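Local coordinates for protein TqaA (PDB 5DLK) that probably releases a carrier-bound peptide by macrocyclization, this chain being the C-terminal condensation-like domain of a fungal nonribosomal peptide synthetase, at residues K288-L293 with A458-F463; R302-G307 with V335-D340; W344-L349 with A469-I474; Q389-D394 with F425-A430; L433-C438 with E451-I456. One frame throughout, in Å; residues are numbered along the deposited sequence.

Overall arrangement
Interactions 1 and 5 are buried, with apolar side-chain packing and no hydrogen bond across, and share helix 446-465: the first packs it on helix 283-299, the second on strand 433-440. Interactions 2 and 4 pair strands of the same six-stranded sheet. Interaction 2 joins strand 303-310 to the outermost strand 329-336 and runs out into exposed charges and water, whereas interaction 4 is a parallel inner pair with side-chain hydrogen bonds beside a phosphopantetheine-binding residue. Interaction 3, on the periphery, ties the start of helix 346-358 to the C-terminal tail by backbone bonds and leucine packing. Phe463 and Leu293 of interaction 1 touch interaction 3, while interactions 4 and 5 meet through strand-to-strand backbone contacts.

Interaction 1 (K288-L293 with A458-F463); sequences KAATAL and AIITKF
Ala290 and Ile459 mark the closest backbone approach of two alpha-helices packed on one side of the C-terminal sheet, part of the chloramphenicol acetyltransferase-like fold of condensation domains. The short segments run at 117° to each other, their axes 8.8 Å apart. The tight part centres on the methyl of Ala290, which fits between two isoleucines: its CB lies 3.5 Å from Ile459 CG2 and 3.6 Å from Ile460 CG1. Phe463 works beside it with the rim of its ring. Its CE2 comes to 4.0 Å from Ala289 CB, while Ile459 CG2 of its own helix rests over one ring face. Ala289 and Phe463 also touch helix 346-358, so three helices close round this ring. Without the ring, as with an alanine here, a gap would probably open between Ala289, Leu293 and Ile459, with Leu293 short of its main neighbour. The looser side is the outer one, where Leu293 is partly exposed and its CD2 stays 4.3 Å from Ile459 CG2. Inward the same methyl is held closely: with CG anti to the backbone N (chi1 -176°), Leu293 brings CD2 to 3.5 Å from Phe463 CZ at the ring edge.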
# COMPACT_ATOMS: atom_id res chain seq x y z
N LYS A 288 -12.46 10.18 7.98
CA LYS A 288 -13.24 10.21 6.74
C LYS A 288 -14.49 11.08 6.87
O LYS A 288 -14.89 11.74 5.90
CB LYS A 288 -13.58 8.77 6.32
CG LYS A 288 -12.28 8.09 5.84
CD LYS A 288 -12.38 6.58 5.87
CE LYS A 288 -10.99 5.98 5.55
NZ LYS A 288 -11.02 4.47 5.54
N ALA A 289 -15.11 11.10 8.05
CA ALA A 289 -16.26 11.98 8.27
C ALA A 289 -15.84 13.43 8.19
O ALA A 289 -16.56 14.26 7.63
CB ALA A 289 -16.92 11.71 9.61
N ALA A 290 -14.67 13.75 8.75
CA ALA A 290 -14.18 15.12 8.69
C ALA A 290 -13.95 15.54 7.23
O ALA A 290 -14.28 16.66 6.82
CB ALA A 290 -12.87 15.26 9.51
N THR A 291 -13.37 14.63 6.46
CA THR A 291 -13.13 14.87 5.05
C THR A 291 -14.46 15.08 4.29
O THR A 291 -14.55 15.96 3.42
CB THR A 291 -12.33 13.72 4.43
OG1 THR A 291 -11.07 13.61 5.11
CG2 THR A 291 -12.08 13.96 2.94
N ALA A 292 -15.47 14.29 4.64
CA ALA A 292 -16.77 14.43 3.98
C ALA A 292 -17.41 15.78 4.25
O ALA A 292 -17.99 16.40 3.36
CB ALA A 292 -17.72 13.32 4.40
N LEU A 293 -17.30 16.24 5.49
CA LEU A 293 -17.88 17.54 5.84
C LEU A 293 -17.15 18.65 5.10
O LEU A 293 -17.78 19.60 4.60
CB LEU A 293 -17.83 17.78 7.35
CG LEU A 293 -18.52 19.10 7.74
CD1 LEU A 293 -20.00 19.09 7.35
CD2 LEU A 293 -18.34 19.33 9.23
N ALA A 458 -8.50 20.41 11.98
CA ALA A 458 -9.38 21.22 12.82
C ALA A 458 -10.76 20.59 12.98
O ALA A 458 -11.34 20.60 14.07
CB ALA A 458 -9.52 22.64 12.25
N ILE A 459 -11.28 20.07 11.88
CA ILE A 459 -12.58 19.39 11.92
C ILE A 459 -12.52 18.13 12.76
O ILE A 459 -13.42 17.88 13.57
CB ILE A 459 -13.08 19.04 10.49
CG1 ILE A 459 -13.30 20.32 9.68
CG2 ILE A 459 -14.41 18.23 10.56
CD1 ILE A 459 -13.20 20.10 8.19
N ILE A 460 -11.46 17.33 12.60
CA ILE A 460 -11.30 16.12 13.41
C ILE A 460 -11.34 16.47 14.90
O ILE A 460 -12.04 15.84 15.69
CB ILE A 460 -9.98 15.40 13.08
CG1 ILE A 460 -10.03 14.79 11.66
CG2 ILE A 460 -9.71 14.30 14.10
CD1 ILE A 460 -8.66 14.26 11.15
N THR A 461 -10.53 17.46 15.28
CA THR A 461 -10.52 17.86 16.70
C THR A 461 -11.88 18.41 17.16
O THR A 461 -12.32 18.13 18.27
CB THR A 461 -9.43 18.91 16.96
OG1 THR A 461 -8.16 18.30 16.70
CG2 THR A 461 -9.49 19.37 18.41
N LYS A 462 -12.56 19.16 16.30
CA LYS A 462 -13.87 19.69 16.68
C LYS A 462 -14.88 18.55 16.88
O LYS A 462 -15.66 18.55 17.84
CB LYS A 462 -14.36 20.67 15.62
CG LYS A 462 -15.61 21.45 16.03
CD LYS A 462 -15.67 22.81 15.33
CE LYS A 462 -14.42 23.63 15.61
NZ LYS A 462 -14.49 24.99 15.02
N PHE A 463 -14.87 17.58 15.97
CA PHE A 463 -15.76 16.42 16.09
C PHE A 463 -15.53 15.67 17.41
O PHE A 463 -16.48 15.27 18.09
CB PHE A 463 -15.53 15.45 14.93
CG PHE A 463 -16.21 15.86 13.62
CD1 PHE A 463 -16.89 17.05 13.50
CD2 PHE A 463 -16.13 15.01 12.52
CE1 PHE A 463 -17.49 17.41 12.28
CE2 PHE A 463 -16.74 15.34 11.31
CZ PHE A 463 -17.42 16.53 11.19

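Interaction 2 (R302-G307 with V335-D340); sequences RDVVFG and VTFPED
Val304 and Val335 form a hydrogen-bonded pair of the antiparallel edge of the six-stranded sheet, where strand 303-310 meets the outermost strand 329-336. Their backbones exchange two bonds, Val304 N to Val335 O and Val335 N to Val304 O, each 2.9 Å. The two side chains lie side by side and point the same way, with Val304 CG2 4.1 Å from Val335 CB. Val335 and the neighbouring Phe306 and Phe337 are packed by helices 283-299 and 346-358, which cover this face. Asp303 and Thr336, the adjacent non-hydrogen-bonded pair, stand alongside each other on the opposite face. There Asp303 OD1 comes to 3.3 Å from the methyl CG2 of Thr336, while the carboxylate has its salt bridge with Arg334. Beyond the regular ladder the two segments stay joined by Phe337 N to Arg302 O at 2.8 Å, and the Phe337 ring turns its edge to that same carbonyl oxygen.

At the exposed end Arg302 runs extended from CG to NE and crosses two acids at about right angles. Glu339 OE1 sits 3.7 Å above the centre of the guanidinium plane, so this long salt bridge rests on charge alone. Asp340 OD1 lies instead at the guanidinium edge, in its plane, 3.8 Å from Arg302 NH2, also a long salt bridge. Both acids probably stabilise the positive charge without gripping it directly. A water fills the interval: it accepts from Arg302 NE at 2.8 Å and donates to both Pro338 O and Asp340 OD1.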
# COMPACT_ATOMS: atom_id res chain seq x y z
N ARG A 302 -24.72 17.84 -0.66
CA ARG A 302 -25.10 16.95 0.44
C ARG A 302 -24.87 15.48 0.09
O ARG A 302 -25.37 14.60 0.76
CB ARG A 302 -26.57 17.15 0.82
CG ARG A 302 -26.85 18.50 1.49
CD ARG A 302 -28.33 18.62 1.90
NE ARG A 302 -28.61 19.95 2.42
CZ ARG A 302 -28.92 21.00 1.67
NH1 ARG A 302 -29.03 20.86 0.35
NH2 ARG A 302 -29.14 22.18 2.23
N ASP A 303 -24.14 15.21 -0.98
CA ASP A 303 -23.93 13.82 -1.40
C ASP A 303 -22.55 13.76 -2.02
O ASP A 303 -22.38 14.19 -3.16
CB ASP A 303 -25.02 13.40 -2.40
CG ASP A 303 -24.89 11.97 -2.87
OD1 ASP A 303 -24.18 11.17 -2.23
OD2 ASP A 303 -25.52 11.63 -3.90
N VAL A 304 -21.54 13.32 -1.26
CA VAL A 304 -20.17 13.41 -1.78
C VAL A 304 -19.57 12.01 -1.95
O VAL A 304 -19.92 11.08 -1.21
CB VAL A 304 -19.27 14.27 -0.88
CG1 VAL A 304 -19.80 15.71 -0.79
CG2 VAL A 304 -19.12 13.64 0.49
N VAL A 305 -18.72 11.86 -2.95
CA VAL A 305 -18.03 10.59 -3.16
C VAL A 305 -16.55 10.88 -3.27
O VAL A 305 -16.16 11.77 -4.03
CB VAL A 305 -18.51 9.84 -4.43
CG1 VAL A 305 -17.72 8.52 -4.58
CG2 VAL A 305 -20.02 9.55 -4.34
N PHE A 306 -15.73 10.20 -2.48
CA PHE A 306 -14.28 10.35 -2.64
C PHE A 306 -13.63 8.98 -2.46
O PHE A 306 -14.30 8.01 -2.11
CB PHE A 306 -13.71 11.41 -1.67
CG PHE A 306 -14.08 11.20 -0.22
CD1 PHE A 306 -15.31 11.64 0.28
CD2 PHE A 306 -13.21 10.54 0.64
CE1 PHE A 306 -15.65 11.44 1.63
CE2 PHE A 306 -13.55 10.34 1.99
CZ PHE A 306 -14.77 10.78 2.48
N GLY A 307 -12.34 8.87 -2.72
CA GLY A 307 -11.72 7.56 -2.61
C GLY A 307 -11.18 7.31 -1.21
O GLY A 307 -10.87 8.26 -0.47
N VAL A 335 -20.79 9.52 1.10
CA VAL A 335 -21.38 10.06 2.32
C VAL A 335 -22.53 10.97 1.93
O VAL A 335 -22.35 11.95 1.20
CB VAL A 335 -20.33 10.81 3.18
CG1 VAL A 335 -20.97 11.41 4.43
CG2 VAL A 335 -19.19 9.87 3.53
N THR A 336 -23.71 10.66 2.45
CA THR A 336 -24.91 11.38 2.05
C THR A 336 -25.52 12.03 3.28
O THR A 336 -25.93 11.33 4.22
CB THR A 336 -25.95 10.47 1.41
OG1 THR A 336 -26.56 9.67 2.43
CG2 THR A 336 -25.31 9.56 0.38
N PHE A 337 -25.61 13.35 3.24
CA PHE A 337 -26.14 14.15 4.34
C PHE A 337 -27.63 14.38 4.15
O PHE A 337 -28.07 14.60 3.03
CB PHE A 337 -25.45 15.51 4.40
CG PHE A 337 -23.97 15.43 4.60
CD1 PHE A 337 -23.11 15.16 3.54
CD2 PHE A 337 -23.42 15.71 5.86
CE1 PHE A 337 -21.73 15.12 3.72
CE2 PHE A 337 -22.05 15.66 6.05
CZ PHE A 337 -21.20 15.37 4.98
N PRO A 338 -28.40 14.38 5.24
CA PRO A 338 -29.84 14.68 5.10
C PRO A 338 -30.09 16.18 4.92
O PRO A 338 -29.19 16.99 5.05
CB PRO A 338 -30.43 14.18 6.43
CG PRO A 338 -29.35 14.40 7.41
CD PRO A 338 -28.04 14.08 6.63
N GLU A 339 -31.35 16.55 4.65
CA GLU A 339 -31.71 17.97 4.62
C GLU A 339 -31.54 18.60 6.01
O GLU A 339 -31.52 17.88 7.01
CB GLU A 339 -33.15 18.15 4.11
CG GLU A 339 -33.36 17.71 2.66
CD GLU A 339 -32.51 18.51 1.65
OE1 GLU A 339 -32.49 19.77 1.72
OE2 GLU A 339 -31.86 17.88 0.79
N ASP A 340 -31.41 19.93 6.06
CA ASP A 340 -31.16 20.66 7.29
C ASP A 340 -32.21 20.32 8.36
O ASP A 340 -31.90 20.29 9.55
CB ASP A 340 -31.17 22.17 7.06
CG ASP A 340 -29.95 22.68 6.29
OD1 ASP A 340 -29.00 21.90 6.03
OD2 ASP A 340 -29.96 23.88 5.96
O HOH W 1 -28.15 19.68 5.18
O HOH W 2 -27.06 22.91 4.29

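Interaction 3 (W344-L349 with A469-I474)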
# COMPACT_ATOMS: atom_id res chain seq x y z
N TRP A 344 -28.94 16.73 11.74
CA TRP A 344 -27.91 15.79 12.16
C TRP A 344 -26.87 16.40 13.11
O TRP A 344 -26.49 17.57 12.98
CB TRP A 344 -27.15 15.26 10.95
CG TRP A 344 -27.58 13.92 10.47
CD1 TRP A 344 -28.73 13.24 10.80
CD2 TRP A 344 -26.87 13.11 9.56
NE1 TRP A 344 -28.76 12.03 10.11
CE2 TRP A 344 -27.62 11.93 9.35
CE3 TRP A 344 -25.65 13.26 8.88
CZ2 TRP A 344 -27.21 10.93 8.49
CZ3 TRP A 344 -25.23 12.25 8.02
CH2 TRP A 344 -26.01 11.10 7.84
N THR A 345 -26.44 15.58 14.05
CA THR A 345 -25.29 15.89 14.89
C THR A 345 -24.05 15.25 14.31
O THR A 345 -24.11 14.43 13.41
CB THR A 345 -25.47 15.38 16.32
OG1 THR A 345 -25.51 13.95 16.29
CG2 THR A 345 -26.79 15.90 16.92
N VAL A 346 -22.90 15.65 14.85
CA VAL A 346 -21.65 14.98 14.53
C VAL A 346 -21.75 13.47 14.71
O VAL A 346 -21.30 12.70 13.86
CB VAL A 346 -20.52 15.55 15.39
CG1 VAL A 346 -19.28 14.66 15.31
CG2 VAL A 346 -20.23 16.99 14.95
N MET A 347 -22.38 13.01 15.80
CA MET A 347 -22.50 11.57 16.01
C MET A 347 -23.25 10.86 14.87
O MET A 347 -22.89 9.75 14.49
CB MET A 347 -23.21 11.28 17.34
CG MET A 347 -22.94 9.87 17.82
SD MET A 347 -21.21 9.77 18.40
CE MET A 347 -21.41 10.58 19.99
N ASP A 348 -24.30 11.50 14.38
CA ASP A 348 -25.11 10.95 13.28
C ASP A 348 -24.23 10.79 12.04
O ASP A 348 -24.32 9.79 11.33
CB ASP A 348 -26.31 11.84 12.96
CG ASP A 348 -27.31 11.93 14.12
OD1 ASP A 348 -27.58 10.88 14.74
OD2 ASP A 348 -27.81 13.03 14.42
N LEU A 349 -23.40 11.80 11.78
CA LEU A 349 -22.49 11.73 10.63
C LEU A 349 -21.46 10.63 10.84
O LEU A 349 -21.14 9.88 9.91
CB LEU A 349 -21.81 13.10 10.41
CG LEU A 349 -20.65 13.06 9.41
CD1 LEU A 349 -21.15 12.62 8.04
CD2 LEU A 349 -19.95 14.43 9.33
N ALA A 469 -22.59 17.99 18.86
CA ALA A 469 -22.82 19.25 18.16
C ALA A 469 -23.65 19.07 16.90
O ALA A 469 -23.49 18.08 16.19
CB ALA A 469 -21.49 19.93 17.79
N ARG A 470 -24.50 20.05 16.60
CA ARG A 470 -25.25 20.04 15.34
C ARG A 470 -24.31 20.32 14.18
O ARG A 470 -23.49 21.23 14.26
CB ARG A 470 -26.39 21.07 15.36
CG ARG A 470 -27.59 20.68 16.20
CD ARG A 470 -28.60 21.85 16.27
NE ARG A 470 -28.43 22.78 15.16
CZ ARG A 470 -29.38 23.59 14.69
NH1 ARG A 470 -30.58 23.60 15.24
NH2 ARG A 470 -29.12 24.40 13.67
N LEU A 471 -24.41 19.54 13.11
CA LEU A 471 -23.57 19.82 11.93
C LEU A 471 -23.75 21.24 11.44
O LEU A 471 -22.78 21.88 11.01
CB LEU A 471 -23.90 18.85 10.79
CG LEU A 471 -23.40 17.42 10.88
CD1 LEU A 471 -23.68 16.67 9.55
CD2 LEU A 471 -21.91 17.38 11.23
N LEU A 472 -24.98 21.74 11.49
CA LEU A 472 -25.24 23.12 11.05
C LEU A 472 -24.43 24.16 11.84
O LEU A 472 -24.22 25.27 11.36
CB LEU A 472 -26.74 23.45 11.17
CG LEU A 472 -27.58 22.86 10.04
CD1 LEU A 472 -29.08 23.03 10.30
CD2 LEU A 472 -27.18 23.52 8.73
N ASP A 473 -23.96 23.79 13.03
CA ASP A 473 -23.24 24.72 13.89
C ASP A 473 -21.72 24.62 13.76
O ASP A 473 -20.99 25.35 14.43
CB ASP A 473 -23.64 24.49 15.35
CG ASP A 473 -25.08 24.90 15.64
OD1 ASP A 473 -25.62 25.75 14.90
OD2 ASP A 473 -25.67 24.36 16.61
N ILE A 474 -21.25 23.69 12.93
CA ILE A 474 -19.82 23.47 12.79
C ILE A 474 -19.21 24.50 11.84
O ILE A 474 -19.71 24.70 10.73
CB ILE A 474 -19.50 22.07 12.24
CG1 ILE A 474 -20.09 20.98 13.14
CG2 ILE A 474 -17.98 21.88 12.06
CD1 ILE A 474 -19.30 20.66 14.37
O HOH W 3 -27.33 19.87 11.99
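Thr345 and Arg470 meet in a single backbone bridge, which fastens the capping box at the start of helix 346-358 to the C-terminal tail of the condensation-like domain. Two backbone hydrogen bonds flank the bridge: Leu471 N gives to Trp344 O at 2.9 Å, and Val346 N to Ala469 O at 2.8 Å. A water donating to Trp344 O and accepting from Leu472 N adds a second link.

Within the helix start, Thr345 N donates to Asp348 OD2 in a nearly straight bond (178° at the hydrogen), and Asp348 N returns a weak bond to Thr345 OG1. Although the Thr345 side chain points away from the tail overall, CB still lies 3.4 Å from Ala469 O.

At the surface Arg470 has a salt bridge to Asp343 and a second, purely electrostatic one to Asp473, whose oxygen lies out of the guanidinium plane.

The apolar part turns on Leu471, whose CG stands anti to the carbonyl carbon and beside the backbone N (chi1 -75°), carrying its branches to Trp344 and Leu349. CD1 meets the edge of the Trp344 ring, 4.0 Å from CE3, and CD2 crosses to Leu349 CD2, also 4.0 Å away. Cutting this side chain back to a methyl group, as an alanine here would, is likely to open a gap between Trp344 and Leu349. Ile474 crosses Val346 at about a right angle, its CD1 3.8 Å from Val346 CG2.

Interaction 4 (Q389-D394 with F425-A430); sequences QHQNID and FTEPHA
His390 extends CG away from its own nitrogen (chi1 178°), and Thr426 turns OG1 in between backbone N and carbonyl carbon (chi1 45°); together these torsions bring His390 ND1 to 2.8 Å from Thr426 OG1. The resulting hydrogen bond, which either group could donate, reaches the imidazole at its edge, near the ring plane, and limits rotation of the ring. The side chains of Pro428 and His390 approach each other from opposite directions, Pro428 CG 3.8 Å from His390 CE1.

The bend in Gln391 at chi2 (-77°) places its amide between two partners. Gln389 NE2 donates to Gln391 OE1 at 3.0 Å, approaching from above the carbonyl plane, while Gln391 NE2 gives to a water that in turn donates to Glu427 OE2. Gln389 itself lies alongside Phe425, with its amide nearly perpendicular to the ring and CD at the ring edge, 3.7 Å from CE1; its OE1 is held by Thr309.

The backbones pair in parallel: Thr426 N bonds to Gln389 O at 3.1 Å, and Gln391 N to Thr426 O at 2.9 Å. Past this last rung segment 389-394 leaves the sheet through inverse gamma turns at Gln391 and Asn392, the latter seen to bind phosphopantetheine in another structure of this protein.

Strand 386-390 lies between strands 303-310 and 422-428, and strand 433-440 continues the sheet beyond. Helix 283-299 packs on the face carrying His390 and Thr426, whereas Phe425 meets the rings of Trp423 and Trp267 on the other.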
# COMPACT_ATOMS: atom_id res chain seq x y z
N GLN A 389 -6.45 7.70 3.42
CA GLN A 389 -5.88 6.45 3.91
C GLN A 389 -5.52 6.59 5.39
O GLN A 389 -4.53 7.25 5.73
CB GLN A 389 -4.64 6.06 3.11
CG GLN A 389 -4.04 4.71 3.53
CD GLN A 389 -3.05 4.17 2.50
OE1 GLN A 389 -3.29 4.25 1.29
NE2 GLN A 389 -1.95 3.60 2.99
N HIS A 390 -6.31 5.96 6.26
CA HIS A 390 -5.97 5.94 7.68
C HIS A 390 -5.05 4.76 7.96
O HIS A 390 -5.36 3.62 7.60
CB HIS A 390 -7.21 5.84 8.56
CG HIS A 390 -6.86 5.77 10.01
ND1 HIS A 390 -6.18 6.79 10.64
CD2 HIS A 390 -6.99 4.78 10.92
CE1 HIS A 390 -5.95 6.44 11.90
NE2 HIS A 390 -6.45 5.23 12.10
N GLN A 391 -3.92 5.03 8.60
CA GLN A 391 -2.90 4.01 8.80
C GLN A 391 -3.10 3.25 10.10
O GLN A 391 -2.35 3.47 11.05
CB GLN A 391 -1.51 4.66 8.78
CG GLN A 391 -1.24 5.51 7.54
CD GLN A 391 -0.91 4.69 6.30
OE1 GLN A 391 -1.58 3.72 5.97
NE2 GLN A 391 0.14 5.11 5.60
N ASN A 392 -4.12 2.40 10.16
CA ASN A 392 -4.38 1.58 11.34
C ASN A 392 -3.56 0.28 11.26
O ASN A 392 -4.09 -0.84 11.31
CB ASN A 392 -5.88 1.29 11.50
CG ASN A 392 -6.48 0.56 10.31
OD1 ASN A 392 -6.07 0.75 9.16
ND2 ASN A 392 -7.47 -0.30 10.58
N ILE A 393 -2.26 0.47 11.11
CA ILE A 393 -1.28 -0.59 10.90
C ILE A 393 -0.08 -0.33 11.82
O ILE A 393 -0.03 0.70 12.49
CB ILE A 393 -0.78 -0.61 9.45
CG1 ILE A 393 -0.34 0.83 9.07
CG2 ILE A 393 -1.87 -1.14 8.53
CD1 ILE A 393 0.19 1.01 7.67
N ASP A 394 0.88 -1.25 11.85
CA ASP A 394 2.12 -1.02 12.57
C ASP A 394 2.81 0.24 12.06
O ASP A 394 2.97 0.43 10.85
CB ASP A 394 3.08 -2.21 12.45
CG ASP A 394 2.59 -3.44 13.18
OD1 ASP A 394 1.57 -3.35 13.90
OD2 ASP A 394 3.25 -4.50 13.06
N PHE A 425 -3.11 11.01 4.25
CA PHE A 425 -2.79 9.91 5.14
C PHE A 425 -2.93 10.38 6.59
O PHE A 425 -2.59 11.52 6.90
CB PHE A 425 -1.36 9.40 4.94
CG PHE A 425 -1.05 8.94 3.54
CD1 PHE A 425 -1.35 7.65 3.14
CD2 PHE A 425 -0.42 9.79 2.64
CE1 PHE A 425 -1.03 7.21 1.84
CE2 PHE A 425 -0.10 9.36 1.36
CZ PHE A 425 -0.41 8.07 0.96
N THR A 426 -3.38 9.50 7.47
CA THR A 426 -3.41 9.85 8.91
C THR A 426 -2.70 8.75 9.69
O THR A 426 -2.99 7.58 9.51
CB THR A 426 -4.85 10.04 9.44
OG1 THR A 426 -5.69 8.98 8.96
CG2 THR A 426 -5.42 11.36 9.00
N GLU A 427 -1.74 9.13 10.53
CA GLU A 427 -0.97 8.18 11.32
C GLU A 427 -1.24 8.40 12.79
O GLU A 427 -0.98 9.49 13.31
CB GLU A 427 0.53 8.34 11.06
CG GLU A 427 1.00 7.74 9.75
CD GLU A 427 2.52 7.75 9.63
OE1 GLU A 427 3.19 8.38 10.46
OE2 GLU A 427 3.02 7.11 8.68
N PRO A 428 -1.79 7.37 13.46
CA PRO A 428 -2.20 7.47 14.87
C PRO A 428 -1.06 7.13 15.82
O PRO A 428 -1.03 6.02 16.34
CB PRO A 428 -3.33 6.44 14.97
CG PRO A 428 -2.94 5.39 13.98
CD PRO A 428 -2.20 6.10 12.86
N HIS A 429 -0.16 8.07 16.06
CA HIS A 429 0.91 7.89 17.03
C HIS A 429 0.41 8.09 18.46
O HIS A 429 -0.70 8.57 18.68
CB HIS A 429 2.06 8.86 16.75
CG HIS A 429 2.70 8.64 15.42
ND1 HIS A 429 3.62 7.64 15.19
CD2 HIS A 429 2.53 9.28 14.24
CE1 HIS A 429 4.00 7.68 13.93
NE2 HIS A 429 3.35 8.66 13.33
N ALA A 430 1.24 7.72 19.42
CA ALA A 430 0.86 7.80 20.82
C ALA A 430 0.70 9.25 21.28
O ALA A 430 -0.18 9.56 22.07
CB ALA A 430 1.88 7.08 21.70
O HOH W 4 1.74 7.67 6.24

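Interaction 5 (L433-C438 with E451-I456). With EDO (1,2-ethanediol), chain F.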
# COMPACT_ATOMS: atom_id res chain seq x y z
N LEU A 433 -2.02 12.51 16.48
CA LEU A 433 -2.54 11.99 15.21
C LEU A 433 -1.95 12.91 14.15
O LEU A 433 -2.14 14.12 14.20
CB LEU A 433 -4.07 11.99 15.16
CG LEU A 433 -4.68 11.54 13.81
CD1 LEU A 433 -4.57 10.04 13.65
CD2 LEU A 433 -6.13 11.99 13.67
N GLU A 434 -1.20 12.34 13.21
CA GLU A 434 -0.57 13.17 12.20
C GLU A 434 -1.34 13.12 10.89
O GLU A 434 -1.51 12.05 10.32
CB GLU A 434 0.87 12.73 11.98
CG GLU A 434 1.66 13.71 11.17
CD GLU A 434 3.14 13.37 11.18
OE1 GLU A 434 3.84 13.83 12.11
OE2 GLU A 434 3.56 12.61 10.29
N VAL A 435 -1.84 14.27 10.45
CA VAL A 435 -2.51 14.39 9.17
C VAL A 435 -1.45 14.74 8.14
O VAL A 435 -0.72 15.73 8.30
CB VAL A 435 -3.65 15.45 9.22
CG1 VAL A 435 -4.28 15.67 7.85
CG2 VAL A 435 -4.69 15.07 10.29
N GLN A 436 -1.34 13.93 7.10
CA GLN A 436 -0.33 14.13 6.08
C GLN A 436 -1.01 14.32 4.73
O GLN A 436 -1.85 13.51 4.35
CB GLN A 436 0.62 12.93 6.01
CG GLN A 436 1.10 12.46 7.39
CD GLN A 436 1.87 11.15 7.32
OE1 GLN A 436 1.73 10.39 6.36
NE2 GLN A 436 2.69 10.89 8.33
N VAL A 437 -0.65 15.38 4.02
CA VAL A 437 -1.15 15.56 2.67
C VAL A 437 0.00 15.33 1.70
O VAL A 437 1.11 15.86 1.90
CB VAL A 437 -1.73 16.98 2.47
CG1 VAL A 437 -2.10 17.19 1.00
CG2 VAL A 437 -2.93 17.21 3.40
N CYS A 438 -0.26 14.54 0.66
CA CYS A 438 0.76 14.27 -0.36
C CYS A 438 0.16 14.49 -1.75
O CYS A 438 -0.81 13.83 -2.14
CB CYS A 438 1.30 12.84 -0.25
SG CYS A 438 2.67 12.53 -1.41
N GLU A 451 -3.24 24.48 4.08
CA GLU A 451 -4.61 24.82 4.47
C GLU A 451 -5.48 23.58 4.54
O GLU A 451 -6.30 23.45 5.45
CB GLU A 451 -5.23 25.84 3.51
CG GLU A 451 -6.62 26.34 3.94
CD GLU A 451 -6.64 27.10 5.28
OE1 GLU A 451 -5.57 27.43 5.83
OE2 GLU A 451 -7.75 27.39 5.79
N LEU A 452 -5.30 22.67 3.59
CA LEU A 452 -6.03 21.41 3.61
C LEU A 452 -5.72 20.62 4.88
O LEU A 452 -6.62 20.17 5.56
CB LEU A 452 -5.70 20.57 2.37
CG LEU A 452 -6.40 19.22 2.33
CD1 LEU A 452 -7.92 19.37 2.31
CD2 LEU A 452 -5.89 18.40 1.14
N ALA A 453 -4.43 20.45 5.20
CA ALA A 453 -4.06 19.70 6.39
C ALA A 453 -4.60 20.38 7.66
O ALA A 453 -5.06 19.71 8.59
CB ALA A 453 -2.52 19.52 6.47
N ASN A 454 -4.53 21.70 7.69
CA ASN A 454 -5.05 22.47 8.81
C ASN A 454 -6.56 22.32 8.99
O ASN A 454 -7.03 22.10 10.10
CB ASN A 454 -4.72 23.95 8.64
CG ASN A 454 -3.27 24.25 9.03
OD1 ASN A 454 -2.60 23.43 9.66
ND2 ASN A 454 -2.78 25.43 8.64
N ASN A 455 -7.30 22.47 7.90
CA ASN A 455 -8.76 22.39 7.97
C ASN A 455 -9.25 20.99 8.39
O ASN A 455 -10.12 20.86 9.26
CB ASN A 455 -9.39 22.72 6.62
CG ASN A 455 -9.24 24.19 6.23
OD1 ASN A 455 -9.45 24.54 5.07
ND2 ASN A 455 -8.82 25.03 7.18
N ILE A 456 -8.71 19.97 7.73
CA ILE A 456 -9.07 18.59 8.05
C ILE A 456 -8.77 18.29 9.52
O ILE A 456 -9.61 17.75 10.23
CB ILE A 456 -8.32 17.57 7.16
CG1 ILE A 456 -8.70 17.72 5.67
CG2 ILE A 456 -8.60 16.13 7.61
CD1 ILE A 456 -10.19 17.50 5.38
C1 EDO F . 6.24 10.62 5.50
O1 EDO F . 5.03 9.96 5.89
C2 EDO F . 6.83 9.93 4.27
O2 EDO F . 7.56 10.89 3.50
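Val437 and Val435 point from strand 433-440 at helix 446-465, a helix-on-sheet packing between two elements that follow each other in the chain. The short segments run roughly antiparallel, 148° apart, with axes 8.3 Å from each other.

The side-chain packing across the interface is apolar, and no hydrogen bond crosses. Val437 CG2, anti to the carbonyl carbon, sits against two helix residues: Leu452 CD2 and Ala453 CB are each 3.9 Å from it. Leu452 crosses this valine at about a right angle, and its CD2 alone meets both methyls, 4.0 Å from Val437 CG1. Val435 packs more loosely. Its CG1 is 4.4 Å from Ile456 CG2, and the small Ala453 stands between the two valines' contacts, where the backbones come nearest. Leu452 and Ile456 also touch Phe294 of helix 283-299, which joins this contact to the neighbouring helix packing.

Polar groups are kept off the interface. On the helix, Asn455 ND2 donates to Glu451 OE2 one turn back. On the opposite face of the strand Gln436 bonds weakly to a 1,2-ethanediol, probably from the crystallisation liquor, through OE1. Glu434, salt-bridged to Arg432 through OE1, offers the anti lone pair of OE2 to Gln436 NE2, 2.7 Å away and near the amide plane.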